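Local coordinates for purine phosphoribosyltransferase (Pyrococcus horikoshii, PDB 1VDM), which probably transfers a phosphoribosyl group from phosphoribosyl pyrophosphate to a purine base, as related purine phosphoribosyltransferases do, at residues G[4-9]-G[140-145]; G[32-37]-G[55-60]; G[119-124]-G[133-138]. All coordinates share one frame; numbering follows the deposited sequence.

Contact 1 (G[4-9]-G[140-145])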
loop_
_atom_site.group_PDB
_atom_site.type_symbol
_atom_site.label_atom_id
_atom_site.label_comp_id
_atom_site.label_asym_id
_atom_site.label_seq_id
_atom_site.Cartn_x
_atom_site.Cartn_y
_atom_site.Cartn_z
ATOM N N VAL G 4 -5.649 41.537 -1.333
ATOM C CA VAL G 4 -6.267 40.518 -0.486
ATOM C C VAL G 4 -5.928 39.131 -1.027
ATOM O O VAL G 4 -6.307 38.778 -2.150
ATOM C CB VAL G 4 -7.809 40.685 -0.413
ATOM C CG1 VAL G 4 -8.454 39.452 0.225
ATOM C CG2 VAL G 4 -8.143 41.902 0.401
ATOM N N TYR G 5 -5.199 38.359 -0.224
ATOM C CA TYR G 5 -4.794 37.004 -0.611
ATOM C C TYR G 5 -5.682 35.928 0.004
ATOM O O TYR G 5 -5.441 35.477 1.118
ATOM C CB TYR G 5 -3.335 36.731 -0.210
ATOM C CG TYR G 5 -2.349 37.655 -0.862
ATOM C CD1 TYR G 5 -2.154 38.952 -0.376
ATOM C CD2 TYR G 5 -1.640 37.256 -1.995
ATOM C CE1 TYR G 5 -1.279 39.831 -1.006
ATOM C CE2 TYR G 5 -0.763 38.128 -2.635
ATOM C CZ TYR G 5 -0.589 39.413 -2.136
ATOM O OH TYR G 5 0.250 40.287 -2.778
ATOM N N LEU G 6 -6.699 35.522 -0.738
ATOM C CA LEU G 6 -7.639 34.478 -0.332
ATOM C C LEU G 6 -6.990 33.087 -0.317
ATOM O O LEU G 6 -6.431 32.624 -1.302
ATOM C CB LEU G 6 -8.818 34.492 -1.305
ATOM C CG LEU G 6 -9.860 35.555 -0.949
ATOM C CD1 LEU G 6 -11.172 35.364 -1.712
ATOM C CD2 LEU G 6 -10.223 35.555 0.535
ATOM N N THR G 7 -7.064 32.371 0.810
ATOM C CA THR G 7 -6.525 31.000 0.902
ATOM C C THR G 7 -7.488 30.005 0.251
ATOM O O THR G 7 -8.643 30.338 -0.022
ATOM C CB THR G 7 -6.359 30.531 2.349
ATOM O OG1 THR G 7 -7.651 30.334 2.931
ATOM C CG2 THR G 7 -5.583 31.531 3.150
ATOM N N TRP G 8 -7.016 28.786 -0.001
ATOM C CA TRP G 8 -7.887 27.765 -0.598
ATOM C C TRP G 8 -8.988 27.369 0.392
ATOM O O TRP G 8 -10.105 27.085 -0.019
ATOM C CB TRP G 8 -7.094 26.514 -1.011
ATOM C CG TRP G 8 -6.494 26.579 -2.380
ATOM C CD1 TRP G 8 -5.164 26.647 -2.686
ATOM C CD2 TRP G 8 -7.193 26.590 -3.630
ATOM N NE1 TRP G 8 -4.992 26.702 -4.046
ATOM C CE2 TRP G 8 -6.218 26.669 -4.652
ATOM C CE3 TRP G 8 -8.545 26.543 -3.988
ATOM C CZ2 TRP G 8 -6.550 26.703 -6.009
ATOM C CZ3 TRP G 8 -8.879 26.579 -5.339
ATOM C CH2 TRP G 8 -7.881 26.659 -6.334
ATOM N N TRP G 9 -8.670 27.361 1.687
ATOM C CA TRP G 9 -9.671 27.005 2.686
ATOM C C TRP G 9 -10.750 28.094 2.697
ATOM O O TRP G 9 -11.940 27.791 2.890
ATOM C CB TRP G 9 -9.050 26.851 4.082
ATOM C CG TRP G 9 -9.986 26.305 5.164
ATOM C CD1 TRP G 9 -9.951 26.614 6.493
ATOM C CD2 TRP G 9 -11.073 25.364 5.006
ATOM N NE1 TRP G 9 -10.942 25.940 7.170
ATOM C CE2 TRP G 9 -11.645 25.168 6.284
ATOM C CE3 TRP G 9 -11.616 24.674 3.910
ATOM C CZ2 TRP G 9 -12.736 24.314 6.501
ATOM C CZ3 TRP G 9 -12.697 23.832 4.122
ATOM C CH2 TRP G 9 -13.248 23.659 5.414
ATOM N N ILE G 140 -8.031 41.464 -5.334
ATOM C CA ILE G 140 -7.984 40.130 -4.748
ATOM C C ILE G 140 -7.106 39.147 -5.512
ATOM O O ILE G 140 -7.294 38.927 -6.712
ATOM C CB ILE G 140 -9.390 39.496 -4.655
ATOM C CG1 ILE G 140 -10.371 40.471 -4.017
ATOM C CG2 ILE G 140 -9.327 38.221 -3.809
ATOM C CD1 ILE G 140 -11.792 40.002 -4.089
ATOM N N VAL G 141 -6.144 38.560 -4.807
ATOM C CA VAL G 141 -5.286 37.549 -5.413
ATOM C C VAL G 141 -5.837 36.212 -4.939
ATOM O O VAL G 141 -5.763 35.887 -3.757
ATOM C CB VAL G 141 -3.818 37.658 -4.954
ATOM C CG1 VAL G 141 -2.998 36.582 -5.637
ATOM C CG2 VAL G 141 -3.265 39.038 -5.279
ATOM N N PHE G 142 -6.412 35.452 -5.860
ATOM C CA PHE G 142 -6.973 34.152 -5.520
ATOM C C PHE G 142 -5.891 33.083 -5.314
ATOM O O PHE G 142 -4.746 33.247 -5.755
ATOM C CB PHE G 142 -7.972 33.724 -6.594
ATOM C CG PHE G 142 -9.212 34.555 -6.615
ATOM C CD1 PHE G 142 -9.393 35.544 -7.583
ATOM C CD2 PHE G 142 -10.200 34.372 -5.649
ATOM C CE1 PHE G 142 -10.550 36.341 -7.591
ATOM C CE2 PHE G 142 -11.360 35.165 -5.648
ATOM C CZ PHE G 142 -11.534 36.150 -6.620
ATOM N N PRO G 143 -6.251 31.963 -4.649
ATOM C CA PRO G 143 -5.316 30.864 -4.368
ATOM C C PRO G 143 -4.706 30.246 -5.622
ATOM O O PRO G 143 -3.622 29.673 -5.569
ATOM C CB PRO G 143 -6.176 29.850 -3.611
ATOM C CG PRO G 143 -7.408 30.590 -3.237
ATOM C CD PRO G 143 -7.631 31.550 -4.344
ATOM N N TRP G 144 -5.406 30.360 -6.745
ATOM C CA TRP G 144 -4.928 29.792 -8.005
ATOM C C TRP G 144 -4.211 30.791 -8.921
ATOM O O TRP G 144 -3.942 30.491 -10.087
ATOM C CB TRP G 144 -6.103 29.179 -8.761
ATOM C CG TRP G 144 -7.106 30.179 -9.220
ATOM C CD1 TRP G 144 -7.069 30.916 -10.378
ATOM C CD2 TRP G 144 -8.315 30.560 -8.540
ATOM N NE1 TRP G 144 -8.190 31.734 -10.460
ATOM C CE2 TRP G 144 -8.967 31.532 -9.346
ATOM C CE3 TRP G 144 -8.911 30.175 -7.335
ATOM C CZ2 TRP G 144 -10.182 32.116 -8.981
ATOM C CZ3 TRP G 144 -10.129 30.762 -6.972
ATOM C CH2 TRP G 144 -10.745 31.720 -7.794
ATOM N N GLU G 145 -3.917 31.978 -8.406
ATOM C CA GLU G 145 -3.238 32.994 -9.207
ATOM C C GLU G 145 -1.772 33.176 -8.824
ATOM O O GLU G 145 -1.406 33.052 -7.661
ATOM C CB GLU G 145 -3.999 34.318 -9.105
ATOM C CG GLU G 145 -5.231 34.350 -9.999
ATOM C CD GLU G 145 -6.166 35.523 -9.720
ATOM O OE1 GLU G 145 -7.066 35.759 -10.560
ATOM O OE2 GLU G 145 -6.010 36.193 -8.671
HETATM O O HOH W 1 -4.229 33.848 -2.889
#

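Contact 2 (G[32-37]-G[55-60])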
loop_
_atom_site.group_PDB
_atom_site.type_symbol
_atom_site.label_atom_id
_atom_site.label_comp_id
_atom_site.label_asym_id
_atom_site.label_seq_id
_atom_site.Cartn_x
_atom_site.Cartn_y
_atom_site.Cartn_z
ATOM N N GLY G 32 -19.967 28.850 -15.944
ATOM C CA GLY G 32 -18.778 29.384 -15.315
ATOM C C GLY G 32 -18.079 30.387 -16.205
ATOM O O GLY G 32 -17.825 30.115 -17.382
ATOM N N VAL G 33 -17.781 31.555 -15.644
ATOM C CA VAL G 33 -17.044 32.604 -16.337
ATOM C C VAL G 33 -15.531 32.417 -16.190
ATOM O O VAL G 33 -14.978 32.399 -15.098
ATOM C CB VAL G 33 -17.465 33.949 -15.743
ATOM C CG1 VAL G 33 -16.818 35.091 -16.523
ATOM C CG2 VAL G 33 -18.975 34.094 -15.807
ATOM N N ALA G 34 -14.864 32.230 -17.345
ATOM C CA ALA G 34 -13.420 32.030 -17.317
ATOM C C ALA G 34 -12.675 33.334 -17.022
ATOM O O ALA G 34 -13.135 34.431 -17.306
ATOM C CB ALA G 34 -12.989 31.482 -18.679
ATOM N N ARG G 35 -11.495 33.185 -16.389
ATOM C CA ARG G 35 -11.023 31.850 -16.044
ATOM C C ARG G 35 -11.233 31.546 -14.559
ATOM O O ARG G 35 -11.445 30.413 -14.145
ATOM C CB ARG G 35 -9.534 31.769 -16.382
ATOM C CG ARG G 35 -9.228 32.283 -17.789
ATOM C CD ARG G 35 -8.495 31.236 -18.636
ATOM N NE ARG G 35 -8.746 31.461 -20.062
ATOM C CZ ARG G 35 -7.819 32.151 -20.751
ATOM N NH1 ARG G 35 -6.734 32.597 -20.141
ATOM N NH2 ARG G 35 -7.987 32.359 -22.060
ATOM N N GLY G 36 -11.119 32.608 -13.741
ATOM C CA GLY G 36 -11.280 32.428 -12.303
ATOM C C GLY G 36 -12.628 31.792 -11.960
ATOM O O GLY G 36 -12.770 31.022 -11.020
ATOM N N GLY G 37 -13.653 32.176 -12.744
ATOM C CA GLY G 37 -14.987 31.639 -12.502
ATOM C C GLY G 37 -14.974 30.111 -12.417
ATOM O O GLY G 37 -15.776 29.495 -11.728
ATOM N N VAL G 55 -19.233 26.439 -20.149
ATOM C CA VAL G 55 -18.162 27.409 -20.000
ATOM C C VAL G 55 -18.220 28.552 -21.005
ATOM O O VAL G 55 -18.448 28.345 -22.201
ATOM C CB VAL G 55 -16.789 26.729 -20.112
ATOM C CG1 VAL G 55 -15.683 27.769 -20.053
ATOM C CG2 VAL G 55 -16.625 25.725 -18.985
ATOM N N ILE G 56 -18.025 29.767 -20.504
ATOM C CA ILE G 56 -18.013 30.945 -21.360
ATOM C C ILE G 56 -16.765 31.759 -21.035
ATOM O O ILE G 56 -16.366 31.856 -19.875
ATOM C CB ILE G 56 -19.278 31.818 -21.154
ATOM C CG1 ILE G 56 -19.380 32.839 -22.292
ATOM C CG2 ILE G 56 -19.226 32.518 -19.799
ATOM C CD1 ILE G 56 -20.750 33.482 -22.439
ATOM N N ASP G 57 -16.135 32.315 -22.065
ATOM C CA ASP G 57 -14.937 33.133 -21.878
ATOM C C ASP G 57 -15.139 34.460 -22.595
ATOM O O ASP G 57 -15.339 34.499 -23.812
ATOM C CB ASP G 57 -13.694 32.423 -22.440
ATOM C CG ASP G 57 -12.382 32.985 -21.880
ATOM O OD1 ASP G 57 -11.312 32.393 -22.166
ATOM O OD2 ASP G 57 -12.415 34.007 -21.152
ATOM N N VAL G 58 -15.107 35.542 -21.829
ATOM C CA VAL G 58 -15.274 36.878 -22.387
ATOM C C VAL G 58 -13.957 37.631 -22.262
ATOM O O VAL G 58 -13.334 37.641 -21.201
ATOM C CB VAL G 58 -16.382 37.654 -21.652
ATOM C CG1 VAL G 58 -16.560 39.020 -22.283
ATOM C CG2 VAL G 58 -17.686 36.874 -21.709
ATOM N N LYS G 59 -13.530 38.256 -23.350
ATOM C CA LYS G 59 -12.277 38.997 -23.329
ATOM C C LYS G 59 -12.459 40.421 -23.857
ATOM O O LYS G 59 -13.365 40.715 -24.624
ATOM C CB LYS G 59 -11.263 38.247 -24.193
ATOM C CG LYS G 59 -10.037 37.800 -23.392
ATOM C CD LYS G 59 -9.437 36.499 -23.928
ATOM C CE LYS G 59 -9.647 35.320 -22.971
ATOM N NZ LYS G 59 -9.756 34.079 -23.736
ATOM N N PHE G 60 -11.586 41.324 -23.424
ATOM C CA PHE G 60 -11.725 42.715 -23.859
ATOM C C PHE G 60 -10.464 43.252 -24.558
ATOM O O PHE G 60 -9.336 43.061 -24.117
ATOM C CB PHE G 60 -12.041 43.567 -22.627
ATOM C CG PHE G 60 -13.429 43.272 -22.143
ATOM C CD1 PHE G 60 -13.621 42.314 -21.155
ATOM C CD2 PHE G 60 -14.506 43.975 -22.656
ATOM C CE1 PHE G 60 -14.899 42.060 -20.680
ATOM C CE2 PHE G 60 -15.786 43.717 -22.172
ATOM C CZ PHE G 60 -15.987 42.761 -21.185
#

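Contact 3 (G[119-124]-G[133-138])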
loop_
_atom_site.group_PDB
_atom_site.type_symbol
_atom_site.label_atom_id
_atom_site.label_comp_id
_atom_site.label_asym_id
_atom_site.label_seq_id
_atom_site.Cartn_x
_atom_site.Cartn_y
_atom_site.Cartn_z
ATOM N N LEU G 119 -17.695 34.649 -5.477
ATOM C CA LEU G 119 -16.987 34.498 -4.223
ATOM C C LEU G 119 -16.976 35.854 -3.522
ATOM O O LEU G 119 -17.187 35.940 -2.309
ATOM C CB LEU G 119 -15.555 34.046 -4.478
ATOM C CG LEU G 119 -15.391 32.656 -5.084
ATOM C CD1 LEU G 119 -13.925 32.424 -5.463
ATOM C CD2 LEU G 119 -15.873 31.619 -4.065
ATOM N N ALA G 120 -16.737 36.913 -4.298
ATOM C CA ALA G 120 -16.675 38.266 -3.762
ATOM C C ALA G 120 -17.183 39.312 -4.740
ATOM O O ALA G 120 -17.369 39.043 -5.927
ATOM C CB ALA G 120 -15.243 38.599 -3.363
ATOM N N MET G 121 -17.413 40.512 -4.224
ATOM C CA MET G 121 -17.874 41.622 -5.048
ATOM C C MET G 121 -17.267 42.912 -4.533
ATOM O O MET G 121 -16.889 43.016 -3.364
ATOM C CB MET G 121 -19.401 41.752 -5.013
ATOM C CG MET G 121 -19.950 42.372 -3.735
ATOM S SD MET G 121 -21.010 43.829 -4.016
ATOM C CE MET G 121 -20.562 44.826 -2.600
ATOM N N LYS G 122 -17.170 43.892 -5.421
ATOM C CA LYS G 122 -16.635 45.194 -5.058
ATOM C C LYS G 122 -17.792 46.196 -5.099
ATOM O O LYS G 122 -18.607 46.181 -6.025
ATOM C CB LYS G 122 -15.495 45.557 -6.008
ATOM C CG LYS G 122 -14.256 44.708 -5.734
ATOM C CD LYS G 122 -13.221 44.806 -6.825
ATOM C CE LYS G 122 -11.919 44.159 -6.388
ATOM N NZ LYS G 122 -10.850 44.331 -7.404
ATOM N N PRO G 123 -17.885 47.064 -4.076
ATOM C CA PRO G 123 -18.907 48.102 -3.884
ATOM C C PRO G 123 -19.483 48.816 -5.109
ATOM O O PRO G 123 -20.686 49.071 -5.177
ATOM C CB PRO G 123 -18.227 49.076 -2.926
ATOM C CG PRO G 123 -17.397 48.179 -2.082
ATOM C CD PRO G 123 -16.789 47.237 -3.103
ATOM N N TRP G 124 -18.637 49.128 -6.076
ATOM C CA TRP G 124 -19.079 49.859 -7.251
ATOM C C TRP G 124 -19.646 49.070 -8.412
ATOM O O TRP G 124 -20.248 49.653 -9.314
ATOM C CB TRP G 124 -17.920 50.693 -7.783
ATOM C CG TRP G 124 -16.670 49.910 -7.939
ATOM C CD1 TRP G 124 -16.373 49.035 -8.936
ATOM C CD2 TRP G 124 -15.549 49.901 -7.044
ATOM N NE1 TRP G 124 -15.136 48.477 -8.722
ATOM C CE2 TRP G 124 -14.607 48.991 -7.567
ATOM C CE3 TRP G 124 -15.250 50.574 -5.849
ATOM C CZ2 TRP G 124 -13.382 48.734 -6.937
ATOM C CZ3 TRP G 124 -14.034 50.318 -5.223
ATOM C CH2 TRP G 124 -13.115 49.405 -5.769
ATOM N N VAL G 133 -19.794 36.078 -0.966
ATOM C CA VAL G 133 -19.252 35.977 0.387
ATOM C C VAL G 133 -18.344 37.120 0.833
ATOM O O VAL G 133 -18.451 37.605 1.963
ATOM C CB VAL G 133 -18.461 34.658 0.553
ATOM C CG1 VAL G 133 -17.855 34.573 1.950
ATOM C CG2 VAL G 133 -19.372 33.480 0.292
ATOM N N PHE G 134 -17.443 37.547 -0.044
ATOM C CA PHE G 134 -16.514 38.611 0.314
ATOM C C PHE G 134 -16.784 39.969 -0.327
ATOM O O PHE G 134 -17.132 40.072 -1.506
ATOM C CB PHE G 134 -15.078 38.166 0.020
ATOM C CG PHE G 134 -14.693 36.880 0.694
ATOM C CD1 PHE G 134 -14.468 35.725 -0.056
ATOM C CD2 PHE G 134 -14.551 36.820 2.078
ATOM C CE1 PHE G 134 -14.108 34.530 0.568
ATOM C CE2 PHE G 134 -14.189 35.626 2.715
ATOM C CZ PHE G 134 -13.969 34.482 1.959
ATOM N N ARG G 135 -16.607 41.005 0.486
ATOM C CA ARG G 135 -16.761 42.360 0.009
ATOM C C ARG G 135 -15.510 43.152 0.331
ATOM O O ARG G 135 -15.027 43.171 1.455
ATOM C CB ARG G 135 -17.968 42.980 0.714
ATOM C CG ARG G 135 -18.236 44.415 0.257
ATOM C CD ARG G 135 -19.123 45.179 1.249
ATOM N NE ARG G 135 -20.158 45.936 0.538
ATOM C CZ ARG G 135 -20.122 47.277 0.643
ATOM N NH1 ARG G 135 -19.175 47.862 1.357
ATOM N NH2 ARG G 135 -21.050 48.013 0.025
ATOM N N THR G 136 -14.950 43.744 -0.717
ATOM C CA THR G 136 -13.694 44.478 -0.572
ATOM C C THR G 136 -13.484 45.472 -1.708
ATOM O O THR G 136 -14.117 45.371 -2.759
ATOM C CB THR G 136 -12.471 43.507 -0.551
ATOM O OG1 THR G 136 -11.273 44.245 -0.275
ATOM C CG2 THR G 136 -12.317 42.808 -1.901
ATOM N N GLU G 137 -12.594 46.433 -1.487
ATOM C CA GLU G 137 -12.282 47.422 -2.514
ATOM C C GLU G 137 -10.880 47.149 -3.059
ATOM O O GLU G 137 -10.498 47.661 -4.114
ATOM C CB GLU G 137 -12.361 48.836 -1.935
ATOM C CG GLU G 137 -13.774 49.264 -1.527
ATOM C CD GLU G 137 -13.829 50.694 -0.983
ATOM O OE1 GLU G 137 -14.938 51.151 -0.610
ATOM O OE2 GLU G 137 -12.767 51.359 -0.927
ATOM N N LYS G 138 -10.125 46.324 -2.338
ATOM C CA LYS G 138 -8.771 45.977 -2.738
ATOM C C LYS G 138 -8.754 44.990 -3.892
ATOM O O LYS G 138 -9.792 44.440 -4.276
ATOM C CB LYS G 138 -8.012 45.364 -1.567
ATOM C CG LYS G 138 -7.840 46.275 -0.372
ATOM C CD LYS G 138 -6.870 45.651 0.612
ATOM C CE LYS G 138 -6.723 46.488 1.861
ATOM N NZ LYS G 138 -5.831 45.814 2.845
HETATM O O HOH W 2 -9.393 46.914 -6.756
#

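Contact 1 (G[4-9]-G[140-145])
Val4 and Tyr5 pair with Ile140 and Val141 in a short parallel beta ladder, a buried contact that joins the first strand of the chain to one near its C-terminal end. Val141 N donates to Val4 O at 2.7 Å, and Leu6 N to Val141 O at 3.2 Å. Where the ladder ends, a water donates to both Leu6 O and Val141 O, which accepts twice. On one face, Val141 CG2 lies off-centre against the Tyr5 ring, 4.2 Å from its centroid. On the other, Leu6 CG meets Ile140 CG2 at 3.9 Å, and Leu6 CD1 touches the Phe142 ring. Such pairing of N- and C-terminal portions of the chain is consistent with the hood that covers the core in type I phosphoribosyltransferases. Past the strands, Thr7 caps helix 8-23, while a type I turn from Phe142 to Glu145 presents Pro143 to one face of the Trp8 indole. That indole, its CG anti to the carbonyl carbon (chi1 -87°), meets Trp144 obliquely, six-membered planes 44° apart, Trp8 CZ2 lying 3.7 Å from Trp144 CB. With an alanine in place of Trp8, Pro143 would probably lose its indole cover and Asp12 of a neighbouring subunit the N-H of Trp8 NE1.

Contact 2 (G[32-37]-G[55-60])
Gly32 and Val33 run parallel to Val55 and Ile56, and backbone bonds tie the two strands together. Ile56 N donates to Gly32 O at 3.1 Å, and Ala34 N returns a bond to Ile56 O at 3.0 Å; both are nearly straight. Apolar contacts are modest: Val33 CG2 faces Ile56 CG2 at 4.3 Å, on the side where Val33 also meets Thr98 of helix 97-107, and the Ala34 methyl rests against the Asp57 carboxylate. The two strands are the flanks of a beta-alpha-beta unit whose connection is helix 38-47, part of the core sheet of the phosphoribosyltransferase fold. The peptide bond between Ala34 and Arg35 is cis, as in the pyrophosphate-binding loop of related enzymes, so the glycine-rich turn at 34-37 is probably the equivalent loop. Charged groups gather beside Arg35, which belongs to this loop. Asp57, with CG anti to its backbone N (chi1 -161°), offers OD1 to two cations. Lys59 NZ reaches Asp57 OD1 at 2.8 Å from well above the carboxylate plane and also bonds Thr74. Arg35 NH2 makes a weak hydrogen bond, part of a salt bridge, to Asp57 OD1 at 3.3 Å, its guanidinium turned 74° from the carboxylate. Arg35 NH2 and Lys59 NZ come within 3.0 Å of each other, a proximity that the shared carboxylate probably offsets in part.

Contact 3 (G[119-124]-G[133-138])
Leu119 O grips two consecutive amides at the tight, inner end of this parallel strand pair. Phe134 N approaches it in the carbonyl plane at 2.8 Å, whereas Val133 N comes from above that plane at 2.9 Å. Met121 N then bonds Phe134 O at 2.8 Å, nearly straight off the carbonyl, and the Ala120 methyl packs against Phe134 CB. Beyond, the grip slackens: the next rung, Thr136 N to Met121 O, is weak at 3.4 Å, and side chains carry the contact. Buried Met121 bends at chi2 and chi3, bringing CE alongside NE of Arg135, whose guanidinium, on the solvent side, has Pro123 CG over one face. On that side the Trp124 ring turns its edge to Glu137 O, with CH2 at 3.6 Å. That same carbonyl receives a water which accepts from NZ of buried Lys122, an ammonium also in a salt bridge with Asp94. Thr136 OG1 takes Lys138 N at 3.1 Å in an ST turn just before strand 139-141. Strand 92-93 flanks 120-121 on the side away from 134-135, completing a small three-stranded parallel sheet; Leu119, Val133 and Phe134 pack on Ala14 of helix 8-23, and Arg135 makes backbone bonds to another subunit.

Overall arrangement
Contacts 1 and 3 are neighbours, their centres about 13 Å apart, and they share a core in which Leu6 touches Phe134, Phe142 touches Leu119 and Ile140 touches Ala120. The centre of contact 2 lies about 18 Å from the centres of the other two; it meets contact 1 where Trp144 packs on Gly36, but does not touch contact 3. Along the chain, contact 1 encloses the other two, with contact 2 closing before contact 3 opens. Contact 2 belongs to the five-stranded central sheet, whereas contacts 1 and 3 build two smaller parallel sheets beside it. The N-terminal and a late strand are joined there, consistent with a type I phosphoribosyltransferase hood; contacts 1 and 2 reach one neighbouring subunit.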